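PDB 1FNN: CELL division control protein 6 from Pyrobaculum aerophilum, which binds ADP and magnesium as an AAA-type ATPase of the Cdc6/Cdc18 family and is probably involved in regulating DNA replication. Local coordinates for residues G56-L61 against V130-F135; T60-W65 against F76-G81; H167-L172 against V187-P192. All coordinates share one frame; numbering follows the deposited sequence.

Contact 1 (G56-L61 against V130-F135); sequences GKTVTL and VLDDAF. With MG (magnesium ion), chain C; ADP (adenosine-5'-diphosphate), chain D.
Thr-58 and Asp-132 meet through one short hydrogen bond. Thr-58 OG1 donates to Asp-132 OD2 at 2.6 Å and reaches the syn lone pair of that oxygen. The two side chains cross at about a right angle. Thr-58 can be followed outward from CB, which sits 3.5 Å from ADP O1B. Thr-58 OG1 lies anti to the carbonyl carbon (chi1 -64°), beside the backbone N, and from there it binds the magnesium ion at 2.1 Å. Its methyl CG2 rests against Asp-132 OD2. The hydroxyl thus has its lone-pair side on the metal and its proton on the carboxylate. Asp-132 does not bind the metal directly; it is second shell and positions the threonine that does. OD2 also takes a hydrogen bond from Tyr-78 OH. Asp-132 OD1 accepts from Asp-133 N on its anti side and from a metal-bound water at 2.5 Å. The same water donates to Asp-133 OD1. ADP O1B and four waters complete the six ligands of the magnesium.

The phosphates are gripped by the start of helix 57-68. Lys-57 N and Lys-57 NZ both donate to ADP O2B, the amide at 2.8 Å. Lys-57 NZ has a second acceptor in Gly-51 O. Thr-58 N and Val-59 N bind O1B and O1A in turn. Further along the helix, Leu-61 CD1 packs on Val-130 CG1 at 3.7 Å, an apolar contact one helical turn on from the magnesium ligand. Gly-56, at the N-cap, has a positive phi of 82°, and a side chain there would run into the adenine N7. The whole is a Walker A P-loop facing the acidic end of the Walker B strand, as in AAA+ ATPases.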
# COMPACT_ATOMS: atom_id res chain seq x y z
N GLY A 56 4.21 -1.09 -3.28
CA GLY A 56 4.59 -1.21 -4.70
C GLY A 56 5.59 -2.33 -5.03
O GLY A 56 6.21 -2.31 -6.11
N LYS A 57 5.77 -3.32 -4.18
CA LYS A 57 6.74 -4.38 -4.47
C LYS A 57 6.29 -5.18 -5.72
O LYS A 57 7.02 -5.29 -6.68
CB LYS A 57 6.94 -5.26 -3.25
CG LYS A 57 7.37 -4.50 -1.95
CD LYS A 57 7.56 -5.47 -0.79
CE LYS A 57 6.29 -6.24 -0.40
NZ LYS A 57 5.29 -5.28 0.15
N THR A 58 5.06 -5.69 -5.71
CA THR A 58 4.55 -6.51 -6.81
C THR A 58 4.45 -5.70 -8.08
O THR A 58 4.90 -6.15 -9.15
CB THR A 58 3.15 -7.08 -6.49
OG1 THR A 58 3.34 -7.95 -5.37
CG2 THR A 58 2.56 -7.88 -7.67
N VAL A 59 3.92 -4.47 -7.96
CA VAL A 59 3.75 -3.67 -9.16
C VAL A 59 5.11 -3.32 -9.78
O VAL A 59 5.21 -3.25 -11.01
CB VAL A 59 2.91 -2.39 -9.00
CG1 VAL A 59 3.63 -1.22 -8.36
CG2 VAL A 59 2.37 -1.98 -10.37
N THR A 60 6.10 -3.04 -8.93
CA THR A 60 7.44 -2.69 -9.44
C THR A 60 8.07 -3.85 -10.24
O THR A 60 8.60 -3.69 -11.35
CB THR A 60 8.33 -2.24 -8.27
OG1 THR A 60 7.82 -0.93 -7.85
CG2 THR A 60 9.78 -2.09 -8.74
N LEU A 61 7.95 -5.04 -9.69
CA LEU A 61 8.40 -6.26 -10.37
C LEU A 61 7.63 -6.53 -11.67
O LEU A 61 8.17 -6.90 -12.70
CB LEU A 61 8.07 -7.39 -9.41
CG LEU A 61 9.14 -8.02 -8.56
CD1 LEU A 61 8.40 -8.98 -7.63
CD2 LEU A 61 10.19 -8.64 -9.46
N VAL A 130 9.76 -15.65 -9.47
CA VAL A 130 9.44 -14.70 -8.42
C VAL A 130 8.68 -15.47 -7.34
O VAL A 130 7.62 -16.04 -7.62
CB VAL A 130 8.57 -13.53 -8.96
CG1 VAL A 130 8.17 -12.64 -7.79
CG2 VAL A 130 9.33 -12.72 -10.03
N LEU A 131 9.19 -15.42 -6.11
CA LEU A 131 8.37 -15.94 -5.01
C LEU A 131 7.81 -14.77 -4.21
O LEU A 131 8.49 -14.26 -3.30
CB LEU A 131 9.25 -16.85 -4.13
CG LEU A 131 9.93 -18.00 -4.89
CD1 LEU A 131 10.83 -18.81 -3.95
CD2 LEU A 131 8.90 -18.93 -5.56
N ASP A 132 6.62 -14.30 -4.61
CA ASP A 132 6.01 -13.14 -3.99
C ASP A 132 5.39 -13.52 -2.65
O ASP A 132 5.10 -14.70 -2.41
CB ASP A 132 4.90 -12.53 -4.88
CG ASP A 132 4.78 -11.04 -4.70
OD1 ASP A 132 5.29 -10.50 -3.67
OD2 ASP A 132 4.18 -10.37 -5.56
N ASP A 133 5.35 -12.58 -1.73
CA ASP A 133 4.91 -12.82 -0.36
C ASP A 133 5.43 -14.14 0.19
O ASP A 133 4.67 -14.96 0.70
CB ASP A 133 3.38 -12.81 -0.22
CG ASP A 133 2.89 -11.45 -0.70
OD1 ASP A 133 3.57 -10.45 -0.39
OD2 ASP A 133 1.83 -11.47 -1.35
N ALA A 134 6.74 -14.27 0.14
CA ALA A 134 7.47 -15.45 0.53
C ALA A 134 7.58 -15.72 2.01
O ALA A 134 7.88 -16.87 2.36
CB ALA A 134 8.86 -15.38 -0.11
N PHE A 135 7.16 -14.82 2.87
CA PHE A 135 7.02 -15.04 4.30
C PHE A 135 5.99 -16.13 4.57
O PHE A 135 6.09 -16.86 5.57
CB PHE A 135 6.61 -13.78 5.07
CG PHE A 135 5.47 -13.00 4.49
CD1 PHE A 135 4.17 -13.25 4.87
CD2 PHE A 135 5.70 -12.01 3.56
CE1 PHE A 135 3.12 -12.53 4.33
CE2 PHE A 135 4.67 -11.28 3.00
CZ PHE A 135 3.36 -11.55 3.40
MG MG C . 2.54 -7.59 -3.44
PB ADP D . 2.80 -4.52 -2.57
O1B ADP D . 3.20 -5.85 -3.21
O2B ADP D . 3.91 -3.75 -2.11
O3B ADP D . 1.96 -4.98 -1.47
PA ADP D . 1.44 -3.35 -4.77
O1A ADP D . 2.50 -3.56 -5.78
O2A ADP D . 0.33 -4.29 -4.96
O3A ADP D . 2.03 -3.44 -3.36
O5' ADP D . 0.79 -1.86 -4.89
C5' ADP D . -0.45 -1.68 -4.22
C4' ADP D . -1.34 -0.86 -5.18
O4' ADP D . -0.73 0.39 -5.39
C3' ADP D . -1.52 -1.47 -6.56
O3' ADP D . -2.79 -1.09 -7.05
C2' ADP D . -0.37 -0.84 -7.27
O2' ADP D . -0.55 -0.81 -8.69
C1' ADP D . -0.44 0.59 -6.72
N9 ADP D . 0.87 1.13 -6.75
C8 ADP D . 1.85 0.89 -5.82
N7 ADP D . 2.87 1.69 -5.91
C5 ADP D . 2.54 2.51 -6.97
C6 ADP D . 3.23 3.56 -7.59
N6 ADP D . 4.43 3.93 -7.19
N1 ADP D . 2.65 4.16 -8.63
C2 ADP D . 1.46 3.75 -9.04
N3 ADP D . 0.70 2.77 -8.55
C4 ADP D . 1.32 2.18 -7.49
O HOH W 1 4.21 -8.47 -2.62
O HOH W 2 1.60 -9.44 -3.58
O HOH W 3 1.60 -7.51 -1.44
O HOH W 4 0.62 -7.07 -4.43

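Contact 2 (T60-W65 against F76-G81)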
# COMPACT_ATOMS: atom_id res chain seq x y z
N THR A 60 6.10 -3.04 -8.93
CA THR A 60 7.44 -2.69 -9.44
C THR A 60 8.07 -3.85 -10.24
O THR A 60 8.60 -3.69 -11.35
CB THR A 60 8.33 -2.24 -8.27
OG1 THR A 60 7.82 -0.93 -7.85
CG2 THR A 60 9.78 -2.09 -8.74
N LEU A 61 7.95 -5.04 -9.69
CA LEU A 61 8.40 -6.26 -10.37
C LEU A 61 7.63 -6.53 -11.67
O LEU A 61 8.17 -6.90 -12.70
CB LEU A 61 8.07 -7.39 -9.41
CG LEU A 61 9.14 -8.02 -8.56
CD1 LEU A 61 8.40 -8.98 -7.63
CD2 LEU A 61 10.19 -8.64 -9.46
N ARG A 62 6.30 -6.29 -11.68
CA ARG A 62 5.51 -6.48 -12.87
C ARG A 62 5.93 -5.50 -13.94
O ARG A 62 5.94 -5.81 -15.14
CB ARG A 62 3.98 -6.41 -12.60
CG ARG A 62 3.59 -7.68 -11.79
CD ARG A 62 2.12 -7.95 -12.01
NE ARG A 62 1.61 -9.16 -11.46
CZ ARG A 62 1.70 -10.45 -11.74
NH1 ARG A 62 2.39 -10.97 -12.75
NH2 ARG A 62 1.05 -11.31 -10.95
N LYS A 63 6.27 -4.28 -13.53
CA LYS A 63 6.69 -3.26 -14.47
C LYS A 63 8.05 -3.64 -15.08
O LYS A 63 8.28 -3.42 -16.29
CB LYS A 63 6.81 -1.90 -13.81
CG LYS A 63 7.50 -0.85 -14.67
CD LYS A 63 6.62 -0.40 -15.83
CE LYS A 63 5.22 0.02 -15.51
NZ LYS A 63 4.44 0.49 -16.72
N LEU A 64 8.93 -4.15 -14.21
CA LEU A 64 10.22 -4.63 -14.77
C LEU A 64 9.95 -5.66 -15.88
O LEU A 64 10.58 -5.60 -16.94
CB LEU A 64 11.05 -5.24 -13.66
CG LEU A 64 12.53 -5.61 -13.82
CD1 LEU A 64 12.69 -7.01 -14.38
CD2 LEU A 64 13.31 -4.58 -14.61
N TRP A 65 9.17 -6.68 -15.58
CA TRP A 65 8.84 -7.70 -16.61
C TRP A 65 8.28 -7.09 -17.88
O TRP A 65 8.59 -7.47 -19.03
CB TRP A 65 7.87 -8.76 -16.07
CG TRP A 65 7.56 -9.76 -17.18
CD1 TRP A 65 6.35 -9.94 -17.81
CD2 TRP A 65 8.48 -10.68 -17.76
NE1 TRP A 65 6.51 -10.93 -18.74
CE2 TRP A 65 7.77 -11.40 -18.75
CE3 TRP A 65 9.83 -10.95 -17.54
CZ2 TRP A 65 8.39 -12.39 -19.52
CZ3 TRP A 65 10.43 -11.95 -18.31
CH2 TRP A 65 9.70 -12.65 -19.29
N PHE A 76 8.89 -15.87 -17.36
CA PHE A 76 8.56 -15.25 -16.08
C PHE A 76 7.58 -16.15 -15.33
O PHE A 76 6.53 -16.45 -15.90
CB PHE A 76 7.82 -13.94 -16.39
CG PHE A 76 7.37 -13.13 -15.22
CD1 PHE A 76 8.21 -12.82 -14.17
CD2 PHE A 76 6.07 -12.65 -15.18
CE1 PHE A 76 7.76 -12.06 -13.09
CE2 PHE A 76 5.62 -11.89 -14.12
CZ PHE A 76 6.46 -11.58 -13.06
N VAL A 77 8.01 -16.75 -14.24
CA VAL A 77 7.24 -17.71 -13.48
C VAL A 77 6.87 -17.08 -12.12
O VAL A 77 7.70 -16.93 -11.22
CB VAL A 77 8.02 -19.03 -13.33
CG1 VAL A 77 7.18 -19.97 -12.45
CG2 VAL A 77 8.24 -19.71 -14.70
N TYR A 78 5.67 -16.51 -12.10
CA TYR A 78 5.26 -15.74 -10.91
C TYR A 78 4.56 -16.65 -9.91
O TYR A 78 3.51 -17.25 -10.21
CB TYR A 78 4.41 -14.57 -11.38
CG TYR A 78 3.87 -13.79 -10.19
CD1 TYR A 78 4.62 -12.78 -9.60
CD2 TYR A 78 2.61 -14.11 -9.67
CE1 TYR A 78 4.13 -12.08 -8.52
CE2 TYR A 78 2.11 -13.41 -8.58
CZ TYR A 78 2.88 -12.39 -8.02
OH TYR A 78 2.40 -11.71 -6.95
N ILE A 79 5.09 -16.73 -8.69
CA ILE A 79 4.51 -17.59 -7.67
C ILE A 79 3.96 -16.73 -6.52
O ILE A 79 4.75 -16.11 -5.81
CB ILE A 79 5.46 -18.61 -7.06
CG1 ILE A 79 6.13 -19.57 -8.05
CG2 ILE A 79 4.72 -19.50 -6.02
CD1 ILE A 79 5.12 -20.28 -8.95
N ASN A 80 2.63 -16.71 -6.38
CA ASN A 80 2.08 -15.91 -5.25
C ASN A 80 2.10 -16.79 -4.01
O ASN A 80 1.25 -17.69 -3.87
CB ASN A 80 0.67 -15.46 -5.61
CG ASN A 80 -0.08 -14.79 -4.48
OD1 ASN A 80 0.38 -14.73 -3.34
ND2 ASN A 80 -1.26 -14.29 -4.83
N GLY A 81 2.99 -16.52 -3.06
CA GLY A 81 3.15 -17.32 -1.86
C GLY A 81 1.94 -17.29 -0.94
O GLY A 81 1.81 -18.11 -0.03
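The indole of Trp-65 and the ring of Phe-76 lie face against face. They form an offset stack between the five-membered ring and the phenyl, with centroids 4.3 Å apart and planes at 15°. The offset brings Phe-76 CB over the six-membered ring of the indole, 3.4 Å from its centroid. In return Trp-65 CB sits over the phenyl centre, so a CH-pi contact runs each way. Arg-62 NH1 comes to the edge of the Phe-76 ring, near its plane, 3.6 Å from CE2. The guanidinium plane stands nearly upright to that ring.

One face of Tyr-78 is covered by the other end of the same guanidinium. Arg-62 NH2 lies 3.3 Å from Tyr-78 CE2, and Arg-62 CZ stands almost on the normal of the Tyr-78 ring, 4.1 Å from its centroid. This is a cation-pi contact, although the two planes are 42° apart and do not lie flat together. Arg-62 reaches across with its chain extended from CG to NE.

These pairs join the P-loop helix 57-68 to strand 75-80, an outermost strand of the parallel sheet in the AAA domain. The helix segment and the strand run nearly antiparallel, at 166°, with axes 11.2 Å apart. Phe-76 and Tyr-78 both hold CG anti to the backbone N, and their rings lie against Trp-65 and Arg-62. The Tyr-78 hydroxyl ends at Asp-132. Phe-76 also meets the ring of Phe-128 on the adjoining strand 127-132, and Trp-65 touches Phe-128 as well.

Contact 3 (H167-L172 against V187-P192)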
# COMPACT_ATOMS: atom_id res chain seq x y z
N HIS A 167 8.08 -8.69 3.93
CA HIS A 167 7.69 -7.46 4.59
C HIS A 167 8.86 -6.76 5.28
O HIS A 167 8.91 -5.54 5.26
CB HIS A 167 6.64 -7.71 5.69
CG HIS A 167 5.29 -7.94 5.07
ND1 HIS A 167 4.34 -8.76 5.63
CD2 HIS A 167 4.76 -7.45 3.92
CE1 HIS A 167 3.27 -8.77 4.86
NE2 HIS A 167 3.50 -7.99 3.82
N ASN A 168 9.77 -7.56 5.81
CA ASN A 168 10.92 -7.05 6.54
C ASN A 168 12.02 -8.09 6.49
O ASN A 168 11.80 -9.17 5.93
CB ASN A 168 10.56 -6.71 8.00
CG ASN A 168 9.74 -7.80 8.66
OD1 ASN A 168 8.66 -7.51 9.19
ND2 ASN A 168 10.20 -9.04 8.66
N ASP A 169 13.09 -7.85 7.24
CA ASP A 169 14.24 -8.74 7.26
C ASP A 169 13.99 -10.11 7.85
O ASP A 169 14.76 -11.06 7.64
CB ASP A 169 15.41 -8.02 7.96
CG ASP A 169 15.95 -6.86 7.15
OD1 ASP A 169 16.94 -7.04 6.41
OD2 ASP A 169 15.45 -5.73 7.18
N ALA A 170 12.88 -10.37 8.51
CA ALA A 170 12.59 -11.70 9.05
C ALA A 170 12.49 -12.76 7.96
O ALA A 170 12.84 -13.93 8.19
CB ALA A 170 11.32 -11.68 9.88
N VAL A 171 12.09 -12.37 6.74
CA VAL A 171 12.03 -13.38 5.67
C VAL A 171 13.44 -13.92 5.43
O VAL A 171 13.60 -15.12 5.14
CB VAL A 171 11.32 -12.83 4.42
CG1 VAL A 171 12.18 -11.84 3.65
CG2 VAL A 171 10.88 -14.00 3.54
N LEU A 172 14.48 -13.11 5.52
CA LEU A 172 15.86 -13.55 5.41
C LEU A 172 16.46 -14.10 6.71
O LEU A 172 17.17 -15.11 6.73
CB LEU A 172 16.71 -12.35 4.98
CG LEU A 172 16.46 -11.82 3.56
CD1 LEU A 172 17.41 -10.69 3.23
CD2 LEU A 172 16.59 -12.96 2.56
N VAL A 187 19.32 -6.47 -1.61
CA VAL A 187 18.05 -6.17 -0.95
C VAL A 187 17.54 -4.83 -1.41
O VAL A 187 18.27 -3.84 -1.38
CB VAL A 187 18.12 -6.15 0.59
CG1 VAL A 187 16.86 -5.56 1.20
CG2 VAL A 187 18.34 -7.57 1.13
N ILE A 188 16.31 -4.83 -1.94
CA ILE A 188 15.75 -3.57 -2.42
C ILE A 188 14.58 -3.22 -1.49
O ILE A 188 13.73 -4.10 -1.26
CB ILE A 188 15.25 -3.74 -3.87
CG1 ILE A 188 16.39 -4.17 -4.82
CG2 ILE A 188 14.64 -2.42 -4.34
CD1 ILE A 188 15.83 -4.43 -6.24
N ARG A 189 14.62 -2.04 -0.89
CA ARG A 189 13.67 -1.66 0.13
C ARG A 189 12.67 -0.66 -0.42
O ARG A 189 12.98 0.17 -1.23
CB ARG A 189 14.39 -0.96 1.34
CG ARG A 189 15.39 -1.95 1.97
CD ARG A 189 15.98 -1.49 3.30
NE ARG A 189 16.84 -2.55 3.83
CZ ARG A 189 16.41 -3.51 4.64
NH1 ARG A 189 15.14 -3.54 5.03
NH2 ARG A 189 17.26 -4.44 5.07
N PHE A 190 11.41 -0.88 -0.04
CA PHE A 190 10.29 -0.07 -0.51
C PHE A 190 9.68 0.56 0.77
O PHE A 190 9.12 -0.21 1.57
CB PHE A 190 9.22 -1.01 -1.12
CG PHE A 190 9.71 -1.68 -2.39
CD1 PHE A 190 10.74 -2.63 -2.37
CD2 PHE A 190 9.10 -1.32 -3.59
CE1 PHE A 190 11.14 -3.21 -3.58
CE2 PHE A 190 9.50 -1.90 -4.78
CZ PHE A 190 10.52 -2.83 -4.74
N SER A 191 9.96 1.82 0.99
CA SER A 191 9.51 2.43 2.26
C SER A 191 8.09 2.94 2.14
O SER A 191 7.54 2.99 1.04
CB SER A 191 10.46 3.59 2.57
OG SER A 191 10.03 4.64 1.71
N PRO A 192 7.39 3.03 3.27
CA PRO A 192 6.00 3.46 3.29
C PRO A 192 5.92 4.74 2.48
O PRO A 192 6.87 5.54 2.54
CB PRO A 192 5.72 3.68 4.78
CG PRO A 192 6.67 2.72 5.45
CD PRO A 192 7.96 2.90 4.66
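Asp-169 and Arg-189 form an end-on salt bridge. Arg-189 NH2 donates to Asp-169 OD1 at 2.9 Å, with an N-H...O angle of 154°. Arg-189 NH1 donates to Asp-169 OD2 at 3.1 Å. NH2 also reaches OD2, so that oxygen accepts two bonds. All three meet the carboxylate on its syn side. The NH1 bond comes in 24° from the carboxylate plane. The acceptors lie close to the guanidinium plane, and the two flat groups are nearly coplanar, 29° apart. Both carboxylate oxygens are thus satisfied by one arginine, and both terminal nitrogens of Arg-189 are used. The straight run of Arg-189 from CG to NE brings its guanidinium to the aspartate. Val-187 CG1 lies against one guanidinium face, 3.8 Å above its plane. With an alanine in place of Asp-169 both acceptors would go, and the Arg-189 guanidinium would probably lose its charge partner and be freer to turn. The backbone carbonyl of Arg-189 accepts from Gln-25 NE2.

Beside the ion pair, Leu-172 CD1 meets Val-187 CG2 at 3.9 Å as the two side chains slide past each other. The contact joins the short helix 170-173, which follows strand 160-166, to strand 187-189 at one border of the parallel sheet. Leu-172 also touches Thr-48 on the adjacent strand 46-50, while Ile-188 packs on helix 23-38.

How the contacts relate
The three contacts gather round one parallel sheet, with strand order 75-80, 127-132, 160-166, 46-50, 187-189. Contacts 1 and 2 both start on helix 57-68, share Thr-60 and Leu-61, and have centres about 7 Å apart. Strand 75-80 of contact 2 comes before strand 127-132 of contact 1 along the chain; the two are neighbours, and Val-130 O probably accepts from Ile-79 N. Contact 3 follows later and reaches the opposite border strand, its centre about 11 Å from contact 1 and 16 Å from contact 2. Phe-190 of segment 187-192 packs on Lys-57 and Thr-60. The P-loop helix therefore touches segments from both borders of the sheet, with the nucleotide site at its N-terminal end.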